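PDB 3DNX: uncharacterized protein SPO1766 from Silicibacter pomeroyi, which is of unknown function but belongs to the MmcB-like family of the PDDEXK nuclease clan and is probably related to DNA repair. Local coordinates for residues I54-C59 against D80-A85. Residues are numbered along the deposited sequence; the frame is centred on the assembly and turned at random.
Sequences IWVIEC and DRYFWA. With NA (sodium ion), chain C.
Strands 54-59 and 81-86, joined through helix 63-68 in a beta-alpha-beta unit, run parallel at the centre of the mixed sheet, and Trp55 to Cys59 pair in step with Arg81 to Ala85. Their backbone ladder begins at Ile54 O, which accepts from both Asp80 N (2.7 Å) and Arg81 N, and ends with Ala85 N giving to Glu58 O. At the strand entrance the Asp80 carboxylate turns back: OD2 takes Ile54 N at 2.7 Å on its anti side, and the same oxygen forms a salt bridge with Arg125. On the sheet face that packs under helix 12-26, Phe83 CE2 lies over one face of the Trp55 indole, 3.4 Å from Trp55 CD2, with the ring planes inclined by 39°. Arg81 CB lies over the pyrrole part of the indole as a CH-pi contact; the extended Arg81 chain runs alongside Trp55, one water accepts from both Trp55 NE1 and Arg81 NE, and Arg81 NH2 gives to Ala115 O. Farther along, Ile57 CG2 presses tightly on Ala85 CB (3.5 Å). The other face carries Val56, Glu58, Tyr82 and Trp84. With CG anti to the backbone N (chi1 177°), the Tyr82 ring leans across to Val56 CG1, and its buried OH, which has no polar partner, rests 3.3 Å from Glu58 CG. Glu58 bends at chi2 and its OE2 accepts from Asp44 N. The metal site lies at the strand end, perhaps near that of PDDEXK nucleases: the sodium ion is held by Asp65, three waters and Cys59 O at 2.5 Å.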
ATOM      1  N   ILE A  54       1.433  11.617   8.499  1.00 32.72           N
ATOM      2  CA  ILE A  54       0.977  11.847   7.122  1.00 31.02           C
ATOM      3  C   ILE A  54       1.541  13.197   6.644  1.00 30.71           C
ATOM      4  O   ILE A  54       1.346  14.237   7.282  1.00 29.10           O
ATOM      5  CB  ILE A  54      -0.584  11.799   7.002  1.00 31.37           C
ATOM      6  CG1 ILE A  54      -1.094  10.383   7.308  1.00 33.61           C
ATOM      7  CG2 ILE A  54      -1.067  12.172   5.574  1.00 29.15           C
ATOM      8  CD1 ILE A  54      -2.501  10.370   7.833  1.00 36.59           C
ATOM      9  N   TRP A  55       2.265  13.138   5.515  1.00 30.35           N
ATOM     10  CA  TRP A  55       2.841  14.290   4.848  1.00 30.78           C
ATOM     11  C   TRP A  55       2.237  14.446   3.472  1.00 29.52           C
ATOM     12  O   TRP A  55       2.029  13.473   2.760  1.00 29.52           O
ATOM     13  CB  TRP A  55       4.337  14.083   4.671  1.00 31.80           C
ATOM     14  CG  TRP A  55       5.143  14.160   5.923  1.00 32.99           C
ATOM     15  CD1 TRP A  55       4.697  14.161   7.210  1.00 34.79           C
ATOM     16  CD2 TRP A  55       6.569  14.202   5.995  1.00 33.33           C
ATOM     17  NE1 TRP A  55       5.762  14.180   8.085  1.00 35.95           N
ATOM     18  CE2 TRP A  55       6.923  14.217   7.358  1.00 36.05           C
ATOM     19  CE3 TRP A  55       7.569  14.194   5.046  1.00 33.32           C
ATOM     20  CZ2 TRP A  55       8.243  14.262   7.791  1.00 34.77           C
ATOM     21  CZ3 TRP A  55       8.903  14.253   5.486  1.00 34.80           C
ATOM     22  CH2 TRP A  55       9.204  14.283   6.845  1.00 35.32           C
ATOM     23  N   VAL A  56       1.908  15.670   3.117  1.00 29.67           N
ATOM     24  CA  VAL A  56       1.495  16.001   1.776  1.00 28.16           C
ATOM     25  C   VAL A  56       2.631  16.829   1.183  1.00 28.83           C
ATOM     26  O   VAL A  56       3.121  17.810   1.802  1.00 26.41           O
ATOM     27  CB  VAL A  56       0.178  16.788   1.774  1.00 29.11           C
ATOM     28  CG1 VAL A  56       0.009  17.603   0.458  1.00 27.78           C
ATOM     29  CG2 VAL A  56      -0.993  15.830   2.067  1.00 28.12           C
ATOM     30  N   ILE A  57       3.048  16.431  -0.015  1.00 28.50           N
ATOM     31  CA  ILE A  57       4.067  17.157  -0.757  1.00 29.08           C
ATOM     32  C   ILE A  57       3.514  17.512  -2.126  1.00 28.55           C
ATOM     33  O   ILE A  57       3.170  16.633  -2.928  1.00 28.15           O
ATOM     34  CB  ILE A  57       5.383  16.352  -0.912  1.00 29.43           C
ATOM     35  CG1 ILE A  57       5.930  15.984   0.457  1.00 31.46           C
ATOM     36  CG2 ILE A  57       6.459  17.134  -1.695  1.00 30.38           C
ATOM     37  CD1 ILE A  57       5.809  14.530   0.734  1.00 34.04           C
ATOM     38  N   GLU A  58       3.431  18.820  -2.380  1.00 26.85           N
ATOM     39  CA  GLU A  58       3.042  19.331  -3.657  1.00 26.66           C
ATOM     40  C   GLU A  58       4.283  19.681  -4.467  1.00 28.23           C
ATOM     41  O   GLU A  58       5.073  20.578  -4.064  1.00 28.33           O
ATOM     42  CB  GLU A  58       2.148  20.573  -3.479  1.00 26.95           C
ATOM     43  CG  GLU A  58       0.768  20.277  -3.009  1.00 26.27           C
ATOM     44  CD  GLU A  58      -0.032  19.511  -4.036  1.00 28.92           C
ATOM     45  OE1 GLU A  58      -0.510  20.140  -5.004  1.00 30.37           O
ATOM     46  OE2 GLU A  58      -0.187  18.285  -3.876  1.00 26.72           O
ATOM     47  N   CYS A  59       4.375  19.062  -5.630  1.00 29.07           N
ATOM     48  CA  CYS A  59       5.514  19.142  -6.512  1.00 30.82           C
ATOM     49  C   CYS A  59       5.228  20.159  -7.592  1.00 30.88           C
ATOM     50  O   CYS A  59       4.495  19.893  -8.520  1.00 31.72           O
ATOM     51  CB  CYS A  59       5.832  17.767  -7.110  1.00 30.80           C
ATOM     52  SG  CYS A  59       6.211  16.528  -5.850  1.00 33.27           S
ATOM     53  N   ASP A  80      -0.376  15.866   8.626  1.00 30.59           N
ATOM     54  CA  ASP A  80       0.339  16.331   9.793  1.00 30.05           C
ATOM     55  C   ASP A  80       1.331  17.421   9.390  1.00 30.40           C
ATOM     56  O   ASP A  80       1.494  18.378  10.125  1.00 30.16           O
ATOM     57  CB  ASP A  80       1.098  15.194  10.459  1.00 30.00           C
ATOM     58  CG  ASP A  80       0.201  14.114  10.957  1.00 29.91           C
ATOM     59  OD1 ASP A  80      -0.783  14.409  11.681  1.00 29.20           O
ATOM     60  OD2 ASP A  80       0.489  12.964  10.660  1.00 28.27           O
ATOM     61  N   ARG A  81       1.969  17.273   8.226  1.00 29.42           N
ATOM     62  CA  ARG A  81       2.944  18.231   7.710  1.00 30.31           C
ATOM     63  C   ARG A  81       2.729  18.403   6.208  1.00 30.99           C
ATOM     64  O   ARG A  81       2.484  17.439   5.504  1.00 30.71           O
ATOM     65  CB  ARG A  81       4.370  17.771   7.971  1.00 28.64           C
ATOM     66  CG  ARG A  81       4.717  17.617   9.445  1.00 30.72           C
ATOM     67  CD  ARG A  81       6.199  17.439   9.631  1.00 30.48           C
ATOM     68  NE  ARG A  81       6.537  16.834  10.912  1.00 32.15           N
ATOM     69  CZ  ARG A  81       7.143  17.440  11.930  1.00 32.66           C
ATOM     70  NH1 ARG A  81       7.389  16.762  13.037  1.00 32.79           N
ATOM     71  NH2 ARG A  81       7.544  18.684  11.850  1.00 32.58           N
ATOM     72  N   TYR A  82       2.764  19.646   5.769  1.00 31.70           N
ATOM     73  CA  TYR A  82       2.614  20.066   4.369  1.00 31.79           C
ATOM     74  C   TYR A  82       3.895  20.706   3.836  1.00 32.08           C
ATOM     75  O   TYR A  82       4.492  21.620   4.475  1.00 31.39           O
ATOM     76  CB  TYR A  82       1.468  21.085   4.244  1.00 32.61           C
ATOM     77  CG  TYR A  82       1.322  21.589   2.848  1.00 31.46           C
ATOM     78  CD1 TYR A  82       0.591  20.884   1.919  1.00 35.19           C
ATOM     79  CD2 TYR A  82       1.923  22.794   2.451  1.00 34.21           C
ATOM     80  CE1 TYR A  82       0.476  21.328   0.608  1.00 34.13           C
ATOM     81  CE2 TYR A  82       1.832  23.235   1.149  1.00 34.41           C
ATOM     82  CZ  TYR A  82       1.067  22.511   0.245  1.00 35.70           C
ATOM     83  OH  TYR A  82       0.939  22.935  -1.048  1.00 36.52           O
ATOM     84  N   PHE A  83       4.337  20.213   2.672  1.00 32.04           N
ATOM     85  CA  PHE A  83       5.586  20.627   2.013  1.00 31.79           C
ATOM     86  C   PHE A  83       5.341  20.968   0.563  1.00 32.70           C
ATOM     87  O   PHE A  83       4.469  20.360  -0.113  1.00 30.72           O
ATOM     88  CB  PHE A  83       6.649  19.533   1.941  1.00 31.81           C
ATOM     89  CG  PHE A  83       7.074  18.968   3.269  1.00 30.72           C
ATOM     90  CD1 PHE A  83       8.298  19.277   3.822  1.00 31.33           C
ATOM     91  CD2 PHE A  83       6.239  18.080   3.943  1.00 31.26           C
ATOM     92  CE1 PHE A  83       8.692  18.721   5.042  1.00 31.56           C
ATOM     93  CE2 PHE A  83       6.624  17.521   5.143  1.00 28.69           C
ATOM     94  CZ  PHE A  83       7.841  17.855   5.706  1.00 31.86           C
ATOM     95  N   TRP A  84       6.148  21.924   0.086  1.00 31.67           N
ATOM     96  CA  TRP A  84       6.388  22.112  -1.338  1.00 32.90           C
ATOM     97  C   TRP A  84       7.630  21.345  -1.748  1.00 32.20           C
ATOM     98  O   TRP A  84       8.518  21.161  -0.935  1.00 32.23           O
ATOM     99  CB  TRP A  84       6.568  23.577  -1.673  1.00 34.68           C
ATOM    100  CG  TRP A  84       5.446  24.445  -1.234  1.00 34.01           C
ATOM    101  CD1 TRP A  84       5.376  25.136  -0.077  1.00 36.49           C
ATOM    102  CD2 TRP A  84       4.231  24.717  -1.952  1.00 34.58           C
ATOM    103  NE1 TRP A  84       4.187  25.842  -0.022  1.00 37.61           N
ATOM    104  CE2 TRP A  84       3.464  25.568  -1.156  1.00 35.18           C
ATOM    105  CE3 TRP A  84       3.724  24.308  -3.193  1.00 36.93           C
ATOM    106  CZ2 TRP A  84       2.224  26.046  -1.566  1.00 37.41           C
ATOM    107  CZ3 TRP A  84       2.490  24.763  -3.589  1.00 37.27           C
ATOM    108  CH2 TRP A  84       1.752  25.607  -2.784  1.00 36.57           C
ATOM    109  N   ALA A  85       7.660  20.866  -2.986  1.00 31.59           N
ATOM    110  CA  ALA A  85       8.873  20.283  -3.601  1.00 31.92           C
ATOM    111  C   ALA A  85       9.061  20.978  -4.962  1.00 30.84           C
ATOM    112  O   ALA A  85       8.158  20.996  -5.778  1.00 30.63           O
ATOM    113  CB  ALA A  85       8.765  18.756  -3.760  1.00 31.84           C
TER
HETATM  114 NA    NA C 202       2.672  19.755 -10.251  1.00 55.23          NA
HETATM  115  O   HOH W   1       5.633  14.144  11.262  1.00 40.94           O
HETATM  116  O   HOH W   2       2.891  17.532 -10.239  1.00 40.37           O
HETATM  117  O   HOH W   3       0.944  20.205 -11.740  1.00 46.64           O
HETATM  118  O   HOH W   4       1.152  20.056  -8.507  1.00 42.04           O